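Local coordinates for universal stress protein (Archaeoglobus fulgidus, PDB 6HCD) that is of unknown precise function but belongs to the universal stress protein family and probably helps its archaeal host withstand stress, at residues S35-A38 / E39-R43; A45-E48 / A49-G53; E75-E78 / T79-A83; V84-I87 / R88-G91. All blocks are in the same frame, centred on the assembly; numbering follows the deposited sequence.

Contact 1: S35-A38 / E39-R43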
ATOM      1  N   SER A  35       0.479 -13.860 -14.163  1.00 27.40           N
ATOM      2  CA  SER A  35      -0.096 -12.757 -14.921  1.00 23.40           C
ATOM      3  C   SER A  35       0.924 -11.622 -14.965  1.00 28.15           C
ATOM      4  O   SER A  35       1.863 -11.584 -14.142  1.00 18.55           O
ATOM      5  CB  SER A  35      -1.405 -12.291 -14.317  1.00 31.50           C
ATOM      6  OG  SER A  35      -1.198 -11.696 -13.037  1.00 17.92           O
ATOM      7  N   ASP A  36       0.733 -10.714 -15.932  1.00 24.43           N
ATOM      8  CA  ASP A  36       1.537  -9.510 -16.060  1.00 33.24           C
ATOM      9  C   ASP A  36       1.436  -8.709 -14.758  1.00 19.22           C
ATOM     10  O   ASP A  36       2.443  -8.178 -14.293  1.00 22.38           O
ATOM     11  CB  ASP A  36       1.152  -8.704 -17.310  1.00 27.30           C
ATOM     12  CG  ASP A  36       1.512  -9.381 -18.636  1.00 53.61           C
ATOM     13  OD1 ASP A  36       1.932 -10.564 -18.624  1.00 47.78           O
ATOM     14  OD2 ASP A  36       1.364  -8.726 -19.688  1.00 50.82           O
ATOM     15  N   ARG A  37       0.241  -8.628 -14.165  1.00 20.83           N
ATOM     16  CA  ARG A  37       0.057  -7.894 -12.912  1.00 23.46           C
ATOM     17  C   ARG A  37       0.897  -8.532 -11.797  1.00 16.96           C
ATOM     18  O   ARG A  37       1.589  -7.823 -11.046  1.00 17.49           O
ATOM     19  CB  ARG A  37      -1.415  -7.804 -12.481  1.00 23.77           C
ATOM     20  CG  ARG A  37      -1.595  -6.969 -11.219  1.00 22.84           C
ATOM     21  CD  ARG A  37      -3.020  -6.560 -10.858  1.00 39.66           C
ATOM     22  NE  ARG A  37      -3.729  -7.651 -10.198  1.00 38.27           N
ATOM     23  CZ  ARG A  37      -4.782  -8.301 -10.713  1.00 71.26           C
ATOM     24  NH1 ARG A  37      -5.361  -9.269 -10.026  1.00 46.85           N
ATOM     25  NH2 ARG A  37      -5.226  -8.008 -11.926  1.00 29.81           N
ATOM     26  N   ALA A  38       0.814  -9.861 -11.669  1.00 16.87           N
ATOM     27  CA  ALA A  38       1.548 -10.576 -10.635  1.00 17.44           C
ATOM     28  C   ALA A  38       3.047 -10.284 -10.776  1.00 15.83           C
ATOM     29  O   ALA A  38       3.725 -10.047  -9.792  1.00 13.06           O
ATOM     30  CB  ALA A  38       1.240 -12.053 -10.699  1.00 18.83           C
ATOM     31  N   GLU A  39       3.541 -10.254 -12.017  1.00 15.54           N
ATOM     32  CA  GLU A  39       4.949  -9.964 -12.289  1.00 17.43           C
ATOM     33  C   GLU A  39       5.330  -8.575 -11.760  1.00 14.95           C
ATOM     34  O   GLU A  39       6.403  -8.425 -11.189  1.00 14.16           O
ATOM     35  CB  GLU A  39       5.260  -9.998 -13.787  1.00 24.22           C
ATOM     36  CG  GLU A  39       5.315 -11.369 -14.401  1.00 45.82           C
ATOM     37  CD  GLU A  39       5.599 -11.342 -15.894  1.00 70.94           C
ATOM     38  OE1 GLU A  39       5.563 -10.251 -16.498  1.00 40.39           O
ATOM     39  OE2 GLU A  39       5.849 -12.416 -16.462  1.00 38.73           O
ATOM     40  N   ARG A  40       4.479  -7.571 -11.984  1.00 14.21           N
ATOM     41  CA  ARG A  40       4.750  -6.195 -11.549  1.00 16.14           C
ATOM     42  C   ARG A  40       4.765  -6.142 -10.017  1.00 13.61           C
ATOM     43  O   ARG A  40       5.617  -5.450  -9.425  1.00 14.59           O
ATOM     44  CB  ARG A  40       3.724  -5.208 -12.115  1.00 17.14           C
ATOM     45  CG  ARG A  40       3.845  -4.963 -13.611  1.00 32.58           C
ATOM     46  CD  ARG A  40       2.914  -3.872 -14.116  1.00 26.91           C
ATOM     47  NE  ARG A  40       1.507  -4.165 -13.871  1.00 23.61           N
ATOM     48  CZ  ARG A  40       0.689  -4.772 -14.727  1.00 26.90           C
ATOM     49  NH1 ARG A  40       1.136  -5.237 -15.886  1.00 23.14           N
ATOM     50  NH2 ARG A  40      -0.594  -4.887 -14.418  1.00 20.69           N
ATOM     51  N   VAL A  41       3.824  -6.868  -9.398  1.00 13.71           N
ATOM     52  CA  VAL A  41       3.719  -6.980  -7.938  1.00 12.75           C
ATOM     53  C   VAL A  41       5.031  -7.541  -7.387  1.00 12.86           C
ATOM     54  O   VAL A  41       5.614  -6.998  -6.446  1.00 11.87           O
ATOM     55  CB  VAL A  41       2.501  -7.827  -7.528  1.00 13.15           C
ATOM     56  CG1 VAL A  41       2.533  -8.193  -6.048  1.00 13.17           C
ATOM     57  CG2 VAL A  41       1.190  -7.103  -7.844  1.00 14.21           C
ATOM     58  N   LEU A  42       5.499  -8.630  -7.998  1.00 15.30           N
ATOM     59  CA  LEU A  42       6.700  -9.343  -7.547  1.00 17.97           C
ATOM     60  C   LEU A  42       7.948  -8.485  -7.750  1.00 13.55           C
ATOM     61  O   LEU A  42       8.809  -8.476  -6.902  1.00 12.15           O
ATOM     62  CB  LEU A  42       6.808 -10.665  -8.306  1.00 12.96           C
ATOM     63  CG  LEU A  42       5.802 -11.736  -7.901  1.00 13.51           C
ATOM     64  CD1 LEU A  42       5.681 -12.805  -8.979  1.00 13.49           C
ATOM     65  CD2 LEU A  42       6.148 -12.349  -6.558  1.00 16.10           C
ATOM     66  N   ARG A  43       8.045  -7.784  -8.886  1.00 14.34           N
ATOM     67  CA  ARG A  43       9.191  -6.918  -9.166  1.00 14.80           C
ATOM     68  C   ARG A  43       9.272  -5.808  -8.105  1.00 13.86           C
ATOM     69  O   ARG A  43      10.363  -5.492  -7.627  1.00 13.01           O
ATOM     70  CB  ARG A  43       9.118  -6.346 -10.587  1.00 18.86           C
ATOM     71  CG  ARG A  43       9.435  -7.377 -11.656  1.00 28.10           C
ATOM     72  CD  ARG A  43       9.816  -6.770 -12.995  1.00 39.23           C
ATOM     73  NE  ARG A  43       8.695  -6.069 -13.592  1.00 41.79           N
ATOM     74  CZ  ARG A  43       7.813  -6.626 -14.420  1.00 54.12           C
ATOM     75  NH1 ARG A  43       7.931  -7.902 -14.748  1.00 41.86           N
ATOM     76  NH2 ARG A  43       6.814  -5.914 -14.906  1.00 31.18           N
TER
HETATM   77  O   HOH W   1       5.080  -7.762 -16.168  1.00 37.89           O
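The guanidinium of Arg40 lies back over the turn of helix that precedes it, with Asp36 O and Arg37 CA against one of its faces. Its NH2 comes 3.4 Å from Arg37 CA and also rests against CB of the same residue, while NH1 approaches Asp36 CB at 3.7 Å. Arg40 CG stands anti to its carbonyl carbon (chi1 -71°), which starts the chain back toward the earlier turn, and a bend at chi3 lays the flat group down there. The side chain of Arg37 crosses it at about a right angle, and the two guanidinium planes are turned well away from each other. Arg40 NE, for its part, makes a salt bridge with the terminal carboxylate of Lys155.

This is the opening of helix 36-52 in a beta-alpha-beta unit, where it connects strands 27-30 and 56-62. Round the helix, a water joins three residues. It donates to Glu39 OE1 at 2.6 Å and to Asp36 O at 3.3 Å, and it accepts from Arg43 NH2 at 2.8 Å. The direct ion pair from Arg43 NH1 to Glu39 OE1 is long, so the water probably supplies much of the link. Glu39 OE1 also lies 4.2 Å from Asp36 OD1, a like-charge approach that the arginine and the water probably ease.

Ser35 is the N-cap of the helix: OG accepts from Ala38 N at 3.0 Å. Main-chain bonds from Glu39, Arg40, Val41 and Leu42 to the carbonyls four residues earlier set these side chains in place, and Val41 and Leu42 turn inward onto Val29 of strand 27-30.

Contact 2: A45-E48 / A49-G53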
ATOM      1  N   ALA A  45       7.985  -5.895  -4.990  1.00 11.90           N
ATOM      2  CA  ALA A  45       8.308  -6.604  -3.760  1.00 12.14           C
ATOM      3  C   ALA A  45       9.809  -6.928  -3.683  1.00 13.23           C
ATOM      4  O   ALA A  45      10.421  -6.760  -2.628  1.00 12.86           O
ATOM      5  CB  ALA A  45       7.459  -7.845  -3.647  1.00 11.08           C
ATOM      6  N   ALA A  46      10.390  -7.410  -4.784  1.00 11.75           N
ATOM      7  CA  ALA A  46      11.818  -7.752  -4.855  1.00 13.31           C
ATOM      8  C   ALA A  46      12.678  -6.511  -4.617  1.00 14.68           C
ATOM      9  O   ALA A  46      13.712  -6.602  -3.949  1.00 14.50           O
ATOM     10  CB  ALA A  46      12.172  -8.388  -6.189  1.00 12.96           C
ATOM     11  N   GLU A  47      12.266  -5.366  -5.172  1.00 12.89           N
ATOM     12  CA  GLU A  47      13.013  -4.132  -5.016  1.00 14.65           C
ATOM     13  C   GLU A  47      12.970  -3.703  -3.541  1.00 13.12           C
ATOM     14  O   GLU A  47      13.998  -3.325  -2.983  1.00 12.93           O
ATOM     15  CB  GLU A  47      12.467  -3.081  -5.983  1.00 18.39           C
ATOM     16  CG  GLU A  47      13.074  -1.702  -5.825  1.00 18.57           C
ATOM     17  CD  GLU A  47      12.464  -0.639  -6.723  1.00 27.05           C
ATOM     18  OE1 GLU A  47      11.222  -0.393  -6.690  1.00 32.32           O
ATOM     19  OE2 GLU A  47      13.238  -0.043  -7.443  1.00 34.15           O
ATOM     20  N   GLU A  48      11.793  -3.781  -2.909  1.00 13.18           N
ATOM     21  CA  GLU A  48      11.654  -3.484  -1.480  1.00 15.84           C
ATOM     22  C   GLU A  48      12.617  -4.370  -0.665  1.00 14.29           C
ATOM     23  O   GLU A  48      13.301  -3.905   0.245  1.00 14.72           O
ATOM     24  CB  GLU A  48      10.209  -3.723  -1.032  1.00 13.01           C
ATOM     25  CG  GLU A  48       9.259  -2.614  -1.411  1.00 15.88           C
ATOM     26  CD  GLU A  48       9.268  -1.418  -0.480  1.00 18.52           C
ATOM     27  OE1 GLU A  48       9.886  -1.513   0.581  1.00 19.53           O
ATOM     28  OE2 GLU A  48       8.685  -0.390  -0.845  1.00 16.37           O
ATOM     29  N   ALA A  49      12.663  -5.659  -1.009  1.00 17.17           N
ATOM     30  CA  ALA A  49      13.453  -6.662  -0.298  1.00 20.12           C
ATOM     31  C   ALA A  49      14.954  -6.389  -0.481  1.00 19.38           C
ATOM     32  O   ALA A  49      15.708  -6.478   0.482  1.00 20.05           O
ATOM     33  CB  ALA A  49      13.086  -8.042  -0.796  1.00 20.04           C
ATOM     34  N   ARG A  50      15.373  -6.082  -1.719  1.00 15.02           N
ATOM     35  CA  ARG A  50      16.773  -5.747  -2.042  1.00 22.14           C
ATOM     36  C   ARG A  50      17.231  -4.523  -1.244  1.00 21.34           C
ATOM     37  O   ARG A  50      18.331  -4.507  -0.727  1.00 21.70           O
ATOM     38  CB  ARG A  50      16.952  -5.417  -3.523  1.00 25.75           C
ATOM     39  CG  ARG A  50      17.019  -6.637  -4.435  1.00 37.14           C
ATOM     40  CD  ARG A  50      17.474  -6.262  -5.842  1.00 44.49           C
ATOM     41  NE  ARG A  50      17.046  -4.949  -6.308  1.00 41.90           N
ATOM     42  CZ  ARG A  50      16.049  -4.724  -7.168  1.00 33.27           C
ATOM     43  NH1 ARG A  50      15.348  -5.736  -7.662  1.00 27.53           N
ATOM     44  NH2 ARG A  50      15.807  -3.480  -7.552  1.00 24.85           N
ATOM     45  N   LEU A  51      16.391  -3.487  -1.202  1.00 15.93           N
ATOM     46  CA  LEU A  51      16.709  -2.248  -0.492  1.00 20.65           C
ATOM     47  C   LEU A  51      16.879  -2.516   1.007  1.00 17.83           C
ATOM     48  O   LEU A  51      17.779  -1.958   1.623  1.00 20.39           O
ATOM     49  CB  LEU A  51      15.599  -1.219  -0.731  1.00 19.47           C
ATOM     50  CG  LEU A  51      15.532  -0.623  -2.133  1.00 24.17           C
ATOM     51  CD1 LEU A  51      14.263   0.188  -2.299  1.00 21.59           C
ATOM     52  CD2 LEU A  51      16.761   0.229  -2.419  1.00 26.45           C
ATOM     53  N   ARG A  52      16.025  -3.377   1.576  1.00 17.72           N
ATOM     54  CA  ARG A  52      15.954  -3.580   3.019  1.00 20.42           C
ATOM     55  C   ARG A  52      16.861  -4.733   3.462  1.00 29.10           C
ATOM     56  O   ARG A  52      17.154  -4.845   4.644  1.00 18.61           O
ATOM     57  CB  ARG A  52      14.505  -3.829   3.443  1.00 22.27           C
ATOM     58  CG  ARG A  52      13.586  -2.635   3.233  1.00 16.96           C
ATOM     59  CD  ARG A  52      12.124  -3.039   3.275  1.00 15.31           C
ATOM     60  NE  ARG A  52      11.224  -1.954   2.941  1.00 14.91           N
ATOM     61  CZ  ARG A  52      10.805  -1.026   3.789  1.00 14.95           C
ATOM     62  NH1 ARG A  52      11.240  -1.012   5.037  1.00 16.85           N
ATOM     63  NH2 ARG A  52       9.927  -0.130   3.388  1.00 14.99           N
ATOM     64  N   GLY A  53      17.290  -5.585   2.519  1.00 15.92           N
ATOM     65  CA  GLY A  53      18.097  -6.773   2.814  1.00 17.11           C
ATOM     66  C   GLY A  53      17.321  -7.835   3.578  1.00 17.10           C
ATOM     67  O   GLY A  53      17.829  -8.420   4.538  1.00 17.97           O
TER
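Glu48 and Arg52, one helical turn apart, run side by side and form a salt bridge through a single oxygen. Glu48 OE1 lies in the guanidinium plane of Arg52, at its edge, and takes NE at 2.7 Å and NH2 at 3.1 Å; NE arrives straighter (161° at the hydrogen) than NH2 (136°). A bend at chi2 (-82°) swings the carboxylate of Glu48 toward the arginine, and the two flat groups end up nearly coplanar.

A looser charge pairing links Glu47 and Arg50. Glu47 OE2 and Arg50 NH2 are 4.3 Å apart, beyond a salt bridge, and each residue has a stronger partner: Glu47 OE1 pairs with Arg52 of the second subunit, and Arg50 NH1 bonds to Glu90 O.

Van der Waals contact comes from the Arg50 guanidinium, one face of which covers Glu47 CA while NH2 touches Glu47 CG at 3.7 Å. Leu51 lies alongside Glu47, with CD1 4.2 Å from Glu47 CG.

Across the dimer interface Glu48 OE2 pairs with Arg52 of the second subunit and comes close to its Glu48. Glu48 of each subunit thus has Arg52 of both chains, and these arginines probably offset the mutual repulsion of the two Glu48 carboxylates, making the local helical pair half of a reciprocal charge network.

Contact 3: E75-E78 / T79-A83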
ATOM      1  N   GLU A  75      -1.936 -25.727  -9.509  1.00 24.26           N
ATOM      2  CA  GLU A  75      -1.783 -24.416 -10.137  1.00 27.99           C
ATOM      3  C   GLU A  75      -1.193 -23.428  -9.119  1.00 21.25           C
ATOM      4  O   GLU A  75      -0.319 -22.653  -9.441  1.00 21.06           O
ATOM      5  CB  GLU A  75      -3.120 -23.906 -10.678  1.00 30.90           C
ATOM      6  CG  GLU A  75      -2.974 -22.730 -11.627  1.00 64.19           C
ATOM      7  CD  GLU A  75      -4.249 -22.301 -12.334  1.00 86.89           C
ATOM      8  OE1 GLU A  75      -5.326 -22.386 -11.711  1.00 70.49           O
ATOM      9  OE2 GLU A  75      -4.163 -21.884 -13.510  1.00 90.77           O
ATOM     10  N   ALA A  76      -1.689 -23.450  -7.881  1.00 20.45           N
ATOM     11  CA  ALA A  76      -1.212 -22.513  -6.870  1.00 21.62           C
ATOM     12  C   ALA A  76       0.279 -22.762  -6.586  1.00 20.58           C
ATOM     13  O   ALA A  76       1.061 -21.830  -6.497  1.00 22.75           O
ATOM     14  CB  ALA A  76      -2.056 -22.625  -5.637  1.00 25.25           C
ATOM     15  N   LYS A  77       0.671 -24.032  -6.486  1.00 21.01           N
ATOM     16  CA  LYS A  77       2.079 -24.412  -6.249  1.00 25.46           C
ATOM     17  C   LYS A  77       2.959 -23.941  -7.418  1.00 27.63           C
ATOM     18  O   LYS A  77       4.072 -23.454  -7.213  1.00 22.74           O
ATOM     19  CB  LYS A  77       2.182 -25.926  -6.025  1.00 29.66           C
ATOM     20  CG  LYS A  77       3.569 -26.537  -6.161  1.00 47.58           C
ATOM     21  CD  LYS A  77       4.506 -26.171  -5.038  1.00 80.37           C
ATOM     22  CE  LYS A  77       5.882 -26.771  -5.231  1.00101.08           C
ATOM     23  NZ  LYS A  77       6.710 -25.952  -6.148  1.00 89.03           N
ATOM     24  N   GLU A  78       2.458 -24.115  -8.645  1.00 25.28           N
ATOM     25  CA  GLU A  78       3.156 -23.682  -9.858  1.00 29.03           C
ATOM     26  C   GLU A  78       3.307 -22.158  -9.840  1.00 23.01           C
ATOM     27  O   GLU A  78       4.363 -21.638 -10.166  1.00 22.92           O
ATOM     28  CB  GLU A  78       2.411 -24.147 -11.115  1.00 31.33           C
ATOM     29  CG  GLU A  78       2.669 -25.595 -11.495  1.00 62.39           C
ATOM     30  CD  GLU A  78       2.112 -26.000 -12.853  1.00 48.42           C
ATOM     31  OE1 GLU A  78       2.469 -25.347 -13.858  1.00138.58           O
ATOM     32  OE2 GLU A  78       1.324 -26.974 -12.906  1.00 59.98           O
ATOM     33  N   THR A  79       2.250 -21.441  -9.452  1.00 18.81           N
ATOM     34  CA  THR A  79       2.284 -19.983  -9.361  1.00 16.47           C
ATOM     35  C   THR A  79       3.375 -19.548  -8.374  1.00 15.56           C
ATOM     36  O   THR A  79       4.129 -18.630  -8.657  1.00 16.14           O
ATOM     37  CB  THR A  79       0.917 -19.420  -8.951  1.00 19.60           C
ATOM     38  OG1 THR A  79      -0.004 -19.788  -9.974  1.00 19.12           O
ATOM     39  CG2 THR A  79       0.915 -17.926  -8.713  1.00 16.93           C
ATOM     40  N   LEU A  80       3.458 -20.210  -7.218  1.00 15.38           N
ATOM     41  CA  LEU A  80       4.430 -19.828  -6.179  1.00 15.49           C
ATOM     42  C   LEU A  80       5.862 -20.111  -6.641  1.00 16.93           C
ATOM     43  O   LEU A  80       6.780 -19.342  -6.366  1.00 13.09           O
ATOM     44  CB  LEU A  80       4.125 -20.597  -4.891  1.00 16.66           C
ATOM     45  CG  LEU A  80       2.848 -20.174  -4.173  1.00 20.09           C
ATOM     46  CD1 LEU A  80       2.602 -21.048  -2.985  1.00 21.44           C
ATOM     47  CD2 LEU A  80       2.910 -18.735  -3.769  1.00 23.32           C
ATOM     48  N   SER A  81       6.054 -21.249  -7.318  1.00 15.76           N
ATOM     49  CA  SER A  81       7.354 -21.623  -7.845  1.00 17.39           C
ATOM     50  C   SER A  81       7.820 -20.586  -8.878  1.00 15.83           C
ATOM     51  O   SER A  81       8.959 -20.134  -8.888  1.00 17.84           O
ATOM     52  CB  SER A  81       7.311 -23.029  -8.406  1.00 23.49           C
ATOM     53  OG  SER A  81       8.540 -23.331  -9.042  1.00 33.14           O
ATOM     54  N   TRP A  82       6.912 -20.222  -9.777  1.00 18.71           N
ATOM     55  CA  TRP A  82       7.144 -19.184 -10.778  1.00 16.20           C
ATOM     56  C   TRP A  82       7.466 -17.853 -10.088  1.00 15.30           C
ATOM     57  O   TRP A  82       8.401 -17.156 -10.440  1.00 17.34           O
ATOM     58  CB  TRP A  82       5.915 -19.084 -11.678  1.00 17.77           C
ATOM     59  CG  TRP A  82       5.852 -17.868 -12.540  1.00 16.65           C
ATOM     60  CD1 TRP A  82       6.431 -17.704 -13.762  1.00 21.96           C
ATOM     61  CD2 TRP A  82       5.092 -16.672 -12.286  1.00 18.31           C
ATOM     62  NE1 TRP A  82       6.098 -16.482 -14.280  1.00 19.80           N
ATOM     63  CE2 TRP A  82       5.294 -15.816 -13.391  1.00 23.64           C
ATOM     64  CE3 TRP A  82       4.288 -16.229 -11.225  1.00 29.13           C
ATOM     65  CZ2 TRP A  82       4.713 -14.545 -13.458  1.00 18.45           C
ATOM     66  CZ3 TRP A  82       3.743 -14.970 -11.282  1.00 19.22           C
ATOM     67  CH2 TRP A  82       3.972 -14.127 -12.373  1.00 17.69           C
ATOM     68  N   ALA A  83       6.662 -17.491  -9.095  1.00 13.24           N
ATOM     69  CA  ALA A  83       6.821 -16.210  -8.404  1.00 12.92           C
ATOM     70  C   ALA A  83       8.202 -16.115  -7.750  1.00 12.45           C
ATOM     71  O   ALA A  83       8.839 -15.084  -7.839  1.00 12.17           O
ATOM     72  CB  ALA A  83       5.706 -16.024  -7.400  1.00 14.16           C
TER
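Thr79 folds its hydroxyl back onto the helix: OG1 donates to Glu75 O at 2.9 Å, the same carbonyl that takes Thr79 N at 2.8 Å. The two donors reach that oxygen differently. The amide is tilted moderately from the carbonyl plane, whereas the hydroxyl sits above it, 39° out. With OG1 beside its own backbone nitrogen (chi1 -62°), the hydroxyl is turned to the carbonyl and CG2 is directed to another side of the buried residue, whose side chain also packs on Val31 and Lys34. A valine here would keep the bulk but lack the hydroxyl, and Glu75 O would probably be left with the amide as its one donor within this turn.

Glu78 makes its contact mainly near the backbone. Its carbonyl accepts Trp82 N in a straight bond of 2.9 Å (167° at the hydrogen), and Trp82 CB lies 3.3 Å from the same oxygen. The chain runs on extended beyond CG, and OE1 has a long, weak ion pair with Lys34.

Lys77 curls over the following turn. Bends at chi2 and chi4 bring NZ to 3.7 Å from Ser81 CB, a van der Waals touch alongside the bond from Ser81 N to Lys77 O at 3.0 Å. The ammonium has a long, weak ion pair with Glu96.

On the inward side, Ala76 and Leu80 meet strands 56-62 and 94-100. Helix 70-89 is the crossover of the beta-alpha-beta unit formed with these two parallel strands, the repeating architecture of the Rossmann-like alpha/beta fold of universal stress proteins.

Contact 4: V84-I87 / R88-G91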
ATOM      1  N   VAL A  84       8.649 -17.177  -7.073  1.00 13.11           N
ATOM      2  CA  VAL A  84       9.962 -17.191  -6.413  1.00 14.59           C
ATOM      3  C   VAL A  84      11.083 -17.055  -7.459  1.00 16.52           C
ATOM      4  O   VAL A  84      12.097 -16.399  -7.206  1.00 14.02           O
ATOM      5  CB  VAL A  84      10.127 -18.440  -5.521  1.00 17.58           C
ATOM      6  CG1 VAL A  84      11.596 -18.737  -5.202  1.00 26.06           C
ATOM      7  CG2 VAL A  84       9.279 -18.329  -4.247  1.00 23.13           C
ATOM      8  N   SER A  85      10.903 -17.646  -8.652  1.00 17.29           N
ATOM      9  CA  SER A  85      11.903 -17.522  -9.707  1.00 15.68           C
ATOM     10  C   SER A  85      12.020 -16.050 -10.139  1.00 15.32           C
ATOM     11  O   SER A  85      13.112 -15.554 -10.360  1.00 21.20           O
ATOM     12  CB  SER A  85      11.631 -18.486 -10.855  1.00 16.40           C
ATOM     13  OG  SER A  85      10.673 -17.969 -11.764  1.00 16.49           O
ATOM     14  N   ILE A  86      10.898 -15.331 -10.205  1.00 15.50           N
ATOM     15  CA  ILE A  86      10.895 -13.899 -10.540  1.00 16.51           C
ATOM     16  C   ILE A  86      11.678 -13.119  -9.466  1.00 13.75           C
ATOM     17  O   ILE A  86      12.506 -12.276  -9.777  1.00 14.85           O
ATOM     18  CB  ILE A  86       9.456 -13.366 -10.714  1.00 15.10           C
ATOM     19  CG1 ILE A  86       8.727 -14.002 -11.906  1.00 23.38           C
ATOM     20  CG2 ILE A  86       9.446 -11.855 -10.806  1.00 14.79           C
ATOM     21  CD1 ILE A  86       9.286 -13.645 -13.250  1.00 49.00           C
ATOM     22  N   ILE A  87      11.415 -13.420  -8.195  1.00 14.69           N
ATOM     23  CA  ILE A  87      12.064 -12.742  -7.061  1.00 14.38           C
ATOM     24  C   ILE A  87      13.586 -12.899  -7.182  1.00 17.55           C
ATOM     25  O   ILE A  87      14.329 -11.938  -7.024  1.00 18.13           O
ATOM     26  CB  ILE A  87      11.521 -13.285  -5.730  1.00 13.67           C
ATOM     27  CG1 ILE A  87      10.035 -12.952  -5.545  1.00 14.58           C
ATOM     28  CG2 ILE A  87      12.332 -12.778  -4.561  1.00 17.32           C
ATOM     29  CD1 ILE A  87       9.716 -11.463  -5.587  1.00 17.44           C
ATOM     30  N   ARG A  88      14.039 -14.124  -7.447  1.00 21.99           N
ATOM     31  CA  ARG A  88      15.469 -14.449  -7.525  1.00 23.52           C
ATOM     32  C   ARG A  88      16.104 -13.772  -8.744  1.00 27.31           C
ATOM     33  O   ARG A  88      17.203 -13.224  -8.639  1.00 20.64           O
ATOM     34  CB  ARG A  88      15.659 -15.970  -7.558  1.00 23.66           C
ATOM     35  CG  ARG A  88      15.353 -16.670  -6.243  1.00 26.06           C
ATOM     36  CD  ARG A  88      15.369 -18.175  -6.435  1.00 38.15           C
ATOM     37  NE  ARG A  88      14.983 -18.939  -5.270  1.00 39.54           N
ATOM     38  CZ  ARG A  88      14.910 -20.257  -5.262  1.00 37.32           C
ATOM     39  NH1 ARG A  88      14.338 -20.879  -4.247  1.00 71.58           N
ATOM     40  NH2 ARG A  88      15.385 -20.951  -6.285  1.00 36.26           N
ATOM     41  N   LYS A  89      15.410 -13.786  -9.890  1.00 19.65           N
ATOM     42  CA  LYS A  89      15.877 -13.100 -11.092  1.00 20.30           C
ATOM     43  C   LYS A  89      16.056 -11.597 -10.815  1.00 24.31           C
ATOM     44  O   LYS A  89      16.947 -10.970 -11.373  1.00 22.54           O
ATOM     45  CB  LYS A  89      14.912 -13.352 -12.255  1.00 24.07           C
ATOM     46  CG  LYS A  89      15.323 -12.754 -13.598  1.00 40.40           C
ATOM     47  CD  LYS A  89      14.587 -11.473 -13.956  1.00 47.97           C
ATOM     48  CE  LYS A  89      13.249 -11.712 -14.620  1.00 53.62           C
ATOM     49  NZ  LYS A  89      12.324 -10.578 -14.390  1.00 51.33           N
ATOM     50  N   GLU A  90      15.218 -11.022  -9.944  1.00 18.58           N
ATOM     51  CA  GLU A  90      15.303  -9.598  -9.578  1.00 20.84           C
ATOM     52  C   GLU A  90      16.321  -9.360  -8.449  1.00 26.95           C
ATOM     53  O   GLU A  90      16.386  -8.254  -7.897  1.00 27.15           O
ATOM     54  CB  GLU A  90      13.916  -9.079  -9.179  1.00 22.40           C
ATOM     55  CG  GLU A  90      12.950  -9.014 -10.353  1.00 20.64           C
ATOM     56  CD  GLU A  90      13.322  -7.984 -11.411  1.00 18.35           C
ATOM     57  OE1 GLU A  90      13.659  -6.854 -11.014  1.00 28.91           O
ATOM     58  OE2 GLU A  90      13.273  -8.313 -12.622  1.00 31.50           O
ATOM     59  N   GLY A  91      17.080 -10.393  -8.072  1.00 24.09           N
ATOM     60  CA  GLY A  91      18.214 -10.247  -7.167  1.00 26.81           C
ATOM     61  C   GLY A  91      17.848 -10.262  -5.691  1.00 29.75           C
ATOM     62  O   GLY A  91      18.631  -9.805  -4.867  1.00 23.48           O
TER
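Glu90 N points between two carbonyls at the end of helix 70-89, donating to Ile86 O at 3.0 Å and, weakly, to Ile87 O at 3.2 Å. The first is an ordinary helical bond, though bent (143° at the hydrogen); the second is more strained in direction, as the chain is leaving the helix. The next residue completes the ending. Gly91, with positive phi, is the C-prime residue of a Schellman motif, in which Gly91 N bonds to Arg88 O at 2.9 Å and Ala92 N reaches back to Ile87 O.

The side chain of Glu90 starts along the same carbonyl, its CG 3.3 Å from Ile86 O, then bends at chi2 to meet its neighbour. Lys89 NZ donates to Glu90 OE2 at 3.0 Å in a salt bridge, using the anti lone pair of that oxygen; bends at chi2 and chi3 fold the lysine round to bring its ammonium there. A lysine in place of Glu90 would probably leave the ammonium of Lys89 without its carboxylate mate, facing a like charge.

Arg88, its chain extended, crosses Val84 of the preceding turn at a slant. Val84 CG1 sits over one face of the guanidinium, 3.4 Å from NE, and a straight main-chain bond from Arg88 N to Val84 O keeps the two residues in step. Ile87 faces inward to Val56 and Leu42.

The chemistry is that of a helix terminus: carbonyls that lack the next turn's amides find donors in the reversing chain, while the neighbouring ion pair probably balances charge at a surface-facing end and the methyl contact shields one face of an otherwise exposed arginine.

Overall arrangement
From the N terminus, the chain meets contact 1 at the start of helix 36-52 and contact 2 at its end, then contacts 3 and 4 in the middle and at the end of helix 70-89. All four are local turns in series; none closes a long loop, and none nests in or crosses another. The two helices are tied laterally. Glu39 and Leu42 of contact 1 pack on Trp82 of contact 3, and Leu42 also meets Ile86 and Ile87 of contact 4. Ala46 of contact 2 packs against Glu90 at the far end. Contacts 2 and 3 do not touch. The two helices are thus the connecting helices of consecutive beta-alpha-beta units that share strand 56-62.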